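Local coordinates for Dye type peroxidase A (Streptomyces lividans 1326, PDB 6GZW), which is a dye-decolourising haem peroxidase, which probably uses peroxide to oxidise dyes and related substrates at a ferric haem iron, at residues Leu82-Gly87 and Arg143-Asp148; Pro110-Asp115 and Arg331-Val336; Thr96-Gln101 and Gln372-Gly377. All coordinates share one frame; numbering follows the deposited sequence.

All three contacts are apolar, but their surroundings differ with place in the fold. Interactions 1 and 2 are buried, on opposite sides of the chain's centre, their own centres about 28 Å apart. In interaction 1 a helix packs on the sheet of the N-terminal half, its outer side salt-bridged to the second subunit; interaction 2 brings a loop of the N-terminal half and helix 333-343 of the C-terminal half together beside the haem. Interaction 3, partly buried and farther out, has an exposed salt bridge within its helical segment, apart from the contact. Residues 96-101 and 110-115 share one long connection, and the leucines of helix 372-375 reach the strand of interaction 1.

Interaction 1: Leu82-Gly87 and Arg143-Asp148; sequences LTVTFG and RAIQRD
V84 and F86, on strand 83-89, meet I145 of helix 135-149, a worked example of how a helix is seated on the sheet of a ferredoxin-like (beta-alpha-beta-beta-alpha-beta) half of the dye-decolourising peroxidase fold. This helix and helix 43-61 lie against the N-terminal half of the sheet, where A57 touches V84 and strand 126-132 supplies V128 beside both strand residues.

The contact between the segments is entirely van der Waals and turns on a single methyl group. CD1 of I145 lies 4.2 Å from V84 CG1. The same methyl approaches the aromatic ring of F86 at its edge, close to the ring plane, with CE1 at 4.2 Å. F86 reaches it because its CG stands anti to the carbonyl carbon (chi1 -55°), which swings the ring back over the strand toward V84 and the helix. The two backbones stay well apart, 9.1 Å between the CA atoms of V84 and I145, and the side chains fill the interval.

Polar bonds lie away from this contact. On the other face of the strand, T83 OG1 is hydrogen-bonded to Q27 and T85 OG1 to the carbonyl of P20. I145 O with W53 NE1, and D148 with T56 and R52, join the two helices. Farther round the helix, R143 NH1 donates to Q146 OE1 at 2.9 Å, on a lone pair in the carbonyl plane; the N-H...O angle is only 135°, OE1 being tilted 30° out of the guanidinium plane of R143. That guanidinium also makes salt bridges with D231 and E234 of the second subunit, while R147 CD lies 3.7 Å above the plane of the R143 guanidinium, over its centre.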
# COMPACT_ATOMS: atom_id res chain seq x y z
N LEU A 82 -6.90 9.25 -10.56
CA LEU A 82 -7.58 9.40 -9.28
C LEU A 82 -9.09 9.40 -9.49
O LEU A 82 -9.56 10.11 -10.39
CB LEU A 82 -7.19 10.70 -8.56
CG LEU A 82 -7.96 10.96 -7.26
CD1 LEU A 82 -7.62 10.00 -6.12
CD2 LEU A 82 -7.74 12.39 -6.79
N THR A 83 -9.82 8.65 -8.66
CA THR A 83 -11.26 8.77 -8.55
C THR A 83 -11.67 8.84 -7.10
O THR A 83 -11.02 8.26 -6.22
CB THR A 83 -12.07 7.65 -9.24
OG1 THR A 83 -11.81 6.37 -8.60
CG2 THR A 83 -11.71 7.54 -10.69
N VAL A 84 -12.74 9.58 -6.86
CA VAL A 84 -13.39 9.70 -5.56
C VAL A 84 -14.89 9.47 -5.78
O VAL A 84 -15.48 10.10 -6.65
CB VAL A 84 -13.17 11.10 -4.93
CG1 VAL A 84 -13.64 11.08 -3.48
CG2 VAL A 84 -11.71 11.48 -5.01
N THR A 85 -15.46 8.58 -4.97
CA THR A 85 -16.86 8.17 -5.06
C THR A 85 -17.51 8.22 -3.70
O THR A 85 -16.89 7.84 -2.70
CB THR A 85 -16.91 6.69 -5.49
OG1 THR A 85 -15.99 6.47 -6.56
CG2 THR A 85 -18.29 6.29 -5.87
N PHE A 86 -18.77 8.66 -3.65
CA PHE A 86 -19.47 8.92 -2.40
C PHE A 86 -20.76 8.11 -2.27
O PHE A 86 -21.55 8.06 -3.23
CB PHE A 86 -19.85 10.41 -2.33
CG PHE A 86 -18.67 11.36 -2.49
CD1 PHE A 86 -17.81 11.63 -1.40
CD2 PHE A 86 -18.37 11.94 -3.72
CE1 PHE A 86 -16.74 12.46 -1.54
CE2 PHE A 86 -17.27 12.79 -3.87
CZ PHE A 86 -16.45 13.05 -2.76
N GLY A 87 -21.02 7.58 -1.06
CA GLY A 87 -22.29 6.89 -0.78
C GLY A 87 -22.87 7.21 0.59
O GLY A 87 -22.18 7.77 1.45
N ARG A 143 -6.50 12.16 2.75
CA ARG A 143 -6.29 13.15 3.78
C ARG A 143 -7.15 14.39 3.55
O ARG A 143 -7.72 14.96 4.49
CB ARG A 143 -4.80 13.49 3.84
CG ARG A 143 -4.38 14.48 4.93
CD ARG A 143 -4.81 14.07 6.33
NE ARG A 143 -4.29 14.99 7.35
CZ ARG A 143 -4.53 14.92 8.66
NH1 ARG A 143 -5.31 14.00 9.19
NH2 ARG A 143 -3.96 15.81 9.47
N ALA A 144 -7.28 14.81 2.28
CA ALA A 144 -8.08 16.00 1.98
C ALA A 144 -9.56 15.77 2.25
O ALA A 144 -10.24 16.62 2.86
CB ALA A 144 -7.83 16.45 0.57
N ILE A 145 -10.06 14.61 1.84
CA ILE A 145 -11.45 14.24 2.11
C ILE A 145 -11.66 14.13 3.62
O ILE A 145 -12.63 14.68 4.17
CB ILE A 145 -11.78 12.94 1.35
CG1 ILE A 145 -11.83 13.22 -0.17
CG2 ILE A 145 -13.04 12.25 1.88
CD1 ILE A 145 -12.98 14.10 -0.63
N GLN A 146 -10.75 13.46 4.32
CA GLN A 146 -10.92 13.32 5.76
C GLN A 146 -10.89 14.65 6.52
O GLN A 146 -11.68 14.84 7.44
CB GLN A 146 -9.90 12.33 6.32
CG GLN A 146 -9.88 12.19 7.85
CD GLN A 146 -8.70 12.91 8.46
OE1 GLN A 146 -7.65 13.05 7.83
NE2 GLN A 146 -8.86 13.37 9.69
N ARG A 147 -10.01 15.55 6.11
CA ARG A 147 -9.93 16.90 6.69
C ARG A 147 -11.12 17.80 6.33
O ARG A 147 -11.47 18.70 7.12
CB ARG A 147 -8.60 17.55 6.30
CG ARG A 147 -7.40 16.92 6.95
CD ARG A 147 -7.20 17.43 8.36
NE ARG A 147 -6.59 18.75 8.36
CZ ARG A 147 -6.33 19.44 9.47
NH1 ARG A 147 -6.65 18.95 10.67
NH2 ARG A 147 -5.74 20.64 9.38
N ASP A 148 -11.75 17.58 5.17
CA ASP A 148 -13.03 18.26 4.86
C ASP A 148 -14.16 17.91 5.81
O ASP A 148 -15.09 18.72 6.01
CB ASP A 148 -13.55 17.90 3.47
CG ASP A 148 -12.88 18.64 2.35
OD1 ASP A 148 -12.19 19.65 2.56
OD2 ASP A 148 -13.07 18.19 1.20

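Interaction 2: Pro110-Asp115 and Arg331-Val336. With HEM (protoporphyrin IX containing Fe), chain C.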
# COMPACT_ATOMS: atom_id res chain seq x y z
N PRO A 110 -28.74 -9.65 4.97
CA PRO A 110 -28.93 -10.79 5.88
C PRO A 110 -27.77 -11.00 6.84
O PRO A 110 -26.63 -10.63 6.54
CB PRO A 110 -29.04 -11.98 4.92
CG PRO A 110 -29.52 -11.40 3.63
CD PRO A 110 -28.89 -10.03 3.55
N ASP A 111 -28.05 -11.56 8.00
CA ASP A 111 -27.01 -12.07 8.86
C ASP A 111 -26.69 -13.46 8.35
O ASP A 111 -27.37 -14.41 8.69
CB ASP A 111 -27.44 -12.06 10.34
CG ASP A 111 -27.69 -10.65 10.85
OD1 ASP A 111 -26.73 -9.86 11.01
OD2 ASP A 111 -28.87 -10.29 11.08
N PHE A 112 -25.70 -13.56 7.47
CA PHE A 112 -25.32 -14.86 6.88
C PHE A 112 -24.67 -15.73 7.93
O PHE A 112 -23.95 -15.22 8.79
CB PHE A 112 -24.37 -14.67 5.69
CG PHE A 112 -24.92 -13.82 4.60
CD1 PHE A 112 -25.79 -14.35 3.65
CD2 PHE A 112 -24.62 -12.46 4.53
CE1 PHE A 112 -26.30 -13.55 2.64
CE2 PHE A 112 -25.12 -11.67 3.52
CZ PHE A 112 -25.98 -12.22 2.57
N SER A 113 -24.91 -17.04 7.86
CA SER A 113 -24.33 -17.96 8.82
C SER A 113 -22.79 -17.86 8.88
O SER A 113 -22.20 -18.02 9.95
CB SER A 113 -24.79 -19.41 8.54
OG SER A 113 -24.07 -19.98 7.45
N SER A 114 -22.15 -17.58 7.75
CA SER A 114 -20.69 -17.47 7.68
C SER A 114 -20.15 -16.09 8.10
O SER A 114 -18.94 -15.89 8.09
CB SER A 114 -20.19 -17.83 6.26
OG SER A 114 -20.74 -16.96 5.26
N ASP A 115 -21.01 -15.13 8.46
CA ASP A 115 -20.52 -13.79 8.86
C ASP A 115 -19.67 -13.85 10.13
O ASP A 115 -20.01 -14.55 11.08
CB ASP A 115 -21.68 -12.85 9.16
CG ASP A 115 -22.30 -12.23 7.94
OD1 ASP A 115 -21.80 -12.44 6.81
OD2 ASP A 115 -23.28 -11.47 8.13
N ARG A 331 -31.10 -8.25 -6.24
CA ARG A 331 -30.83 -8.89 -7.53
C ARG A 331 -29.33 -8.96 -7.86
O ARG A 331 -28.95 -9.01 -9.03
CB ARG A 331 -31.56 -8.14 -8.67
CG ARG A 331 -33.07 -8.11 -8.50
CD ARG A 331 -33.82 -7.77 -9.80
NE ARG A 331 -33.57 -6.44 -10.35
CZ ARG A 331 -34.06 -5.28 -9.89
NH1 ARG A 331 -34.84 -5.21 -8.81
NH2 ARG A 331 -33.75 -4.15 -10.54
N GLY A 332 -28.49 -8.96 -6.82
CA GLY A 332 -27.03 -9.02 -7.02
C GLY A 332 -26.40 -9.74 -5.86
O GLY A 332 -26.57 -10.94 -5.69
N PHE A 333 -25.67 -8.99 -5.03
CA PHE A 333 -24.95 -9.55 -3.89
C PHE A 333 -25.75 -10.50 -3.02
O PHE A 333 -25.28 -11.59 -2.70
CB PHE A 333 -24.35 -8.44 -3.03
CG PHE A 333 -23.62 -8.96 -1.81
CD1 PHE A 333 -22.32 -9.40 -1.92
CD2 PHE A 333 -24.25 -9.05 -0.58
CE1 PHE A 333 -21.65 -9.90 -0.80
CE2 PHE A 333 -23.60 -9.58 0.53
CZ PHE A 333 -22.29 -10.00 0.42
N VAL A 334 -26.98 -10.10 -2.65
CA VAL A 334 -27.70 -10.80 -1.60
C VAL A 334 -28.02 -12.27 -1.97
O VAL A 334 -27.62 -13.17 -1.26
CB VAL A 334 -28.92 -10.01 -1.11
CG1 VAL A 334 -29.76 -10.84 -0.13
CG2 VAL A 334 -28.45 -8.74 -0.44
N PRO A 335 -28.72 -12.49 -3.09
CA PRO A 335 -29.02 -13.90 -3.45
C PRO A 335 -27.80 -14.76 -3.77
O PRO A 335 -27.79 -15.94 -3.45
CB PRO A 335 -29.96 -13.77 -4.66
CG PRO A 335 -29.72 -12.40 -5.20
CD PRO A 335 -29.36 -11.54 -4.01
N VAL A 336 -26.75 -14.16 -4.32
CA VAL A 336 -25.54 -14.91 -4.62
C VAL A 336 -24.88 -15.28 -3.30
O VAL A 336 -24.53 -16.44 -3.09
CB VAL A 336 -24.60 -14.13 -5.55
CG1 VAL A 336 -23.30 -14.89 -5.75
CG2 VAL A 336 -25.27 -13.86 -6.90
CHA HEM C . -15.95 -14.96 -10.06
CHB HEM C . -12.64 -15.27 -6.53
CHC HEM C . -15.92 -13.55 -3.39
CHD HEM C . -19.20 -13.24 -6.90
C1A HEM C . -14.78 -15.19 -9.38
C2A HEM C . -13.61 -15.77 -9.97
C3A HEM C . -12.70 -15.85 -8.97
C4A HEM C . -13.30 -15.34 -7.77
CMA HEM C . -11.28 -16.36 -9.06
CAA HEM C . -13.42 -16.21 -11.41
CBA HEM C . -12.89 -15.18 -12.39
CGA HEM C . -13.88 -14.10 -12.65
O1A HEM C . -14.82 -14.22 -13.48
O2A HEM C . -13.81 -13.02 -11.99
C1B HEM C . -13.26 -14.80 -5.36
C2B HEM C . -12.59 -14.67 -4.11
C3B HEM C . -13.48 -14.19 -3.20
C4B HEM C . -14.76 -14.02 -3.96
CMB HEM C . -11.17 -15.04 -3.83
CAB HEM C . -13.28 -13.80 -1.79
CBB HEM C . -12.13 -13.40 -1.28
C1C HEM C . -17.12 -13.36 -4.05
C2C HEM C . -18.31 -12.88 -3.44
C3C HEM C . -19.25 -12.81 -4.44
C4C HEM C . -18.61 -13.21 -5.67
CMC HEM C . -18.53 -12.56 -1.99
CAC HEM C . -20.69 -12.44 -4.38
CBC HEM C . -21.50 -12.49 -3.31
C1D HEM C . -18.50 -13.64 -8.05
C2D HEM C . -19.16 -13.59 -9.37
C3D HEM C . -18.27 -14.07 -10.25
C4D HEM C . -17.06 -14.40 -9.45
CMD HEM C . -20.56 -13.06 -9.67
CAD HEM C . -18.49 -14.21 -11.75
CBD HEM C . -19.22 -15.52 -12.10
CGD HEM C . -19.48 -15.59 -13.57
O1D HEM C . -18.68 -16.19 -14.34
O2D HEM C . -20.49 -15.02 -14.03
NA HEM C . -14.61 -15.02 -8.02
NB HEM C . -14.53 -14.43 -5.21
NC HEM C . -17.32 -13.61 -5.36
ND HEM C . -17.28 -14.22 -8.12
FE HEM C . -15.96 -14.35 -6.71
O HOH W 1 -15.39 -12.48 -7.02
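The backbones of P110 and V334 come no nearer than 7.6 Å between CA atoms, an irregular loop segment facing the first turn of helix 333-343, for which G332 is the N-cap residue. Side chains bridge that interval in two places. CG of P110 meets CG1 of V334 at 3.8 Å, and P110 CD lies almost as near the same methyl. Beside it the phenyl group of F112 projects toward the helix, where its CE2 touches CE2 of F333 at 4.0 Å. These two side chains cross obliquely, their ring planes almost at right angles, and meet by their CE2 corners, while the carbonyl O of V334 sits at the edge of the F112 ring, near its plane.

Within the loop, P110 CB lies 3.8 Å above one face of F112, offset toward the rim, and a type I turn from F112 to D115 closes the corner. D115 in turn pairs with R224, and S113 and S114 bind the carboxylate of D341, so helix 333-343 is held by polar atoms as well as by the apolar patch.

F333 is the link to the cofactor. With CG anti to the backbone N (chi1 178°), its ring passes between loop and haem: CE2 faces F112, and CD1 comes within 3.5 Å of the vinyl carbon CBC. V336 CG1 supports the same vinyl group at 3.8 Å from CAC. Replacement of F333 by an alanine is likely to open a gap between F112 and the vinyl group, leaving both without this neighbour and freer to shift. The arrangement is part of the apolar wall of the haem pocket of a dye-decolourising peroxidase, round one vinyl group; the iron here carries a water ligand at 2.0 Å.

Interaction 3: Thr96-Gln101 and Gln372-Gly377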
# COMPACT_ATOMS: atom_id res chain seq x y z
N THR A 96 -30.73 12.68 9.75
CA THR A 96 -30.89 13.90 8.98
C THR A 96 -32.36 14.26 8.67
O THR A 96 -32.60 15.18 7.90
CB THR A 96 -30.12 13.78 7.65
OG1 THR A 96 -30.46 12.55 6.99
CG2 THR A 96 -28.60 13.82 7.92
N GLY A 97 -33.31 13.55 9.28
CA GLY A 97 -34.75 13.74 8.99
C GLY A 97 -35.12 13.32 7.58
O GLY A 97 -36.05 13.87 6.99
N LEU A 98 -34.42 12.33 7.02
CA LEU A 98 -34.63 11.95 5.62
C LEU A 98 -35.12 10.51 5.45
O LEU A 98 -34.92 9.91 4.40
CB LEU A 98 -33.37 12.23 4.80
CG LEU A 98 -33.05 13.71 4.62
CD1 LEU A 98 -31.65 13.89 4.03
CD2 LEU A 98 -34.09 14.41 3.75
N GLU A 99 -35.80 10.01 6.48
CA GLU A 99 -36.36 8.64 6.50
C GLU A 99 -37.25 8.39 5.28
O GLU A 99 -37.14 7.37 4.62
CB GLU A 99 -37.15 8.38 7.80
CG GLU A 99 -36.33 8.40 9.11
CD GLU A 99 -36.24 9.75 9.81
OE1 GLU A 99 -36.31 10.82 9.15
OE2 GLU A 99 -36.08 9.73 11.05
N LYS A 100 -38.08 9.36 4.94
CA LYS A 100 -38.95 9.24 3.76
C LYS A 100 -38.19 9.04 2.44
O LYS A 100 -38.76 8.47 1.52
CB LYS A 100 -39.90 10.44 3.67
CG LYS A 100 -40.97 10.42 4.74
CD LYS A 100 -41.90 11.61 4.69
CE LYS A 100 -42.81 11.60 5.92
NZ LYS A 100 -43.96 12.52 5.78
N GLN A 101 -36.91 9.44 2.37
CA GLN A 101 -36.05 9.28 1.18
C GLN A 101 -35.09 8.07 1.23
O GLN A 101 -34.30 7.86 0.29
CB GLN A 101 -35.21 10.55 0.99
CG GLN A 101 -36.00 11.82 0.76
CD GLN A 101 -36.80 11.84 -0.51
OE1 GLN A 101 -36.61 11.03 -1.44
NE2 GLN A 101 -37.74 12.77 -0.58
N GLN A 372 -26.95 16.11 -4.38
CA GLN A 372 -27.67 17.38 -4.27
C GLN A 372 -29.18 17.21 -4.29
O GLN A 372 -29.88 17.87 -3.52
CB GLN A 372 -27.24 18.32 -5.36
CG GLN A 372 -27.94 19.68 -5.26
CD GLN A 372 -27.19 20.77 -5.96
OE1 GLN A 372 -26.12 20.57 -6.55
NE2 GLN A 372 -27.78 21.98 -5.92
N ARG A 373 -29.68 16.29 -5.13
CA ARG A 373 -31.13 16.01 -5.11
C ARG A 373 -31.65 15.45 -3.80
O ARG A 373 -32.81 15.67 -3.44
CB ARG A 373 -31.52 15.08 -6.26
CG ARG A 373 -31.45 15.71 -7.62
CD ARG A 373 -32.48 16.81 -7.80
NE ARG A 373 -32.02 18.13 -7.33
CZ ARG A 373 -31.15 18.92 -7.97
NH1 ARG A 373 -30.59 18.54 -9.13
NH2 ARG A 373 -30.81 20.10 -7.45
N LEU A 374 -30.81 14.70 -3.09
CA LEU A 374 -31.16 14.22 -1.77
C LEU A 374 -31.13 15.34 -0.73
O LEU A 374 -32.02 15.42 0.13
CB LEU A 374 -30.18 13.11 -1.31
CG LEU A 374 -30.36 12.59 0.11
CD1 LEU A 374 -31.77 12.05 0.39
CD2 LEU A 374 -29.32 11.52 0.40
N LEU A 375 -30.05 16.12 -0.74
CA LEU A 375 -29.67 16.88 0.45
C LEU A 375 -30.16 18.32 0.50
O LEU A 375 -30.21 18.91 1.57
CB LEU A 375 -28.15 16.86 0.61
CG LEU A 375 -27.57 15.47 0.82
CD1 LEU A 375 -26.05 15.49 0.69
CD2 LEU A 375 -27.99 14.92 2.17
N GLU A 376 -30.45 18.90 -0.65
CA GLU A 376 -30.94 20.27 -0.70
C GLU A 376 -32.23 20.45 0.18
O GLU A 376 -33.05 19.52 0.33
CB GLU A 376 -31.17 20.69 -2.13
CG GLU A 376 -32.35 19.96 -2.75
CD GLU A 376 -32.39 20.00 -4.26
OE1 GLU A 376 -31.56 20.71 -4.89
OE2 GLU A 376 -33.28 19.31 -4.84
N GLY A 377 -32.35 21.63 0.77
CA GLY A 377 -33.45 21.94 1.69
C GLY A 377 -33.00 22.89 2.79
O GLY A 377 -31.84 22.89 3.21
OXT GLY A 377 -33.82 23.69 3.27
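L98 reaches across to helix 372-375 with one methyl, CD1, which lies 4.1 Å from CD1 of L374 and nearly as close to CD2 of L375. A CG anti to the carbonyl carbon (chi1 -69°), with an extended chi2 (170°), carries the L98 methyl to this position, and F93 and R43 also touch the side chain. From L98 the chain enters a short 3-10 turn, residues 99-101, whose i+3 bond, Q101 N to L98 O at 2.9 Å, illustrates how a compact turn can set two side chains, L98 and Q101, against one methyl, L374 CD1. The C-terminal helix of the chain docks here on the connection that follows helix 90-95 of the N-terminal half, and L374 and L375 continue inward to F88 of strand 83-89. Q101 completes the pair with its aliphatic base, CB lying 3.8 Å from L374 CD1, while its backbone O takes a bond from W214. On the exposed side of the helix, R373 and E376 form a salt bridge, the guanidinium gripping the carboxylate side-on with two nitrogens. R373 NE meets E376 OE2 from above the carboxylate plane in a nearly straight bond (173°), and R373 NH2 reaches E376 OE1 at 2.7 Å on the syn side.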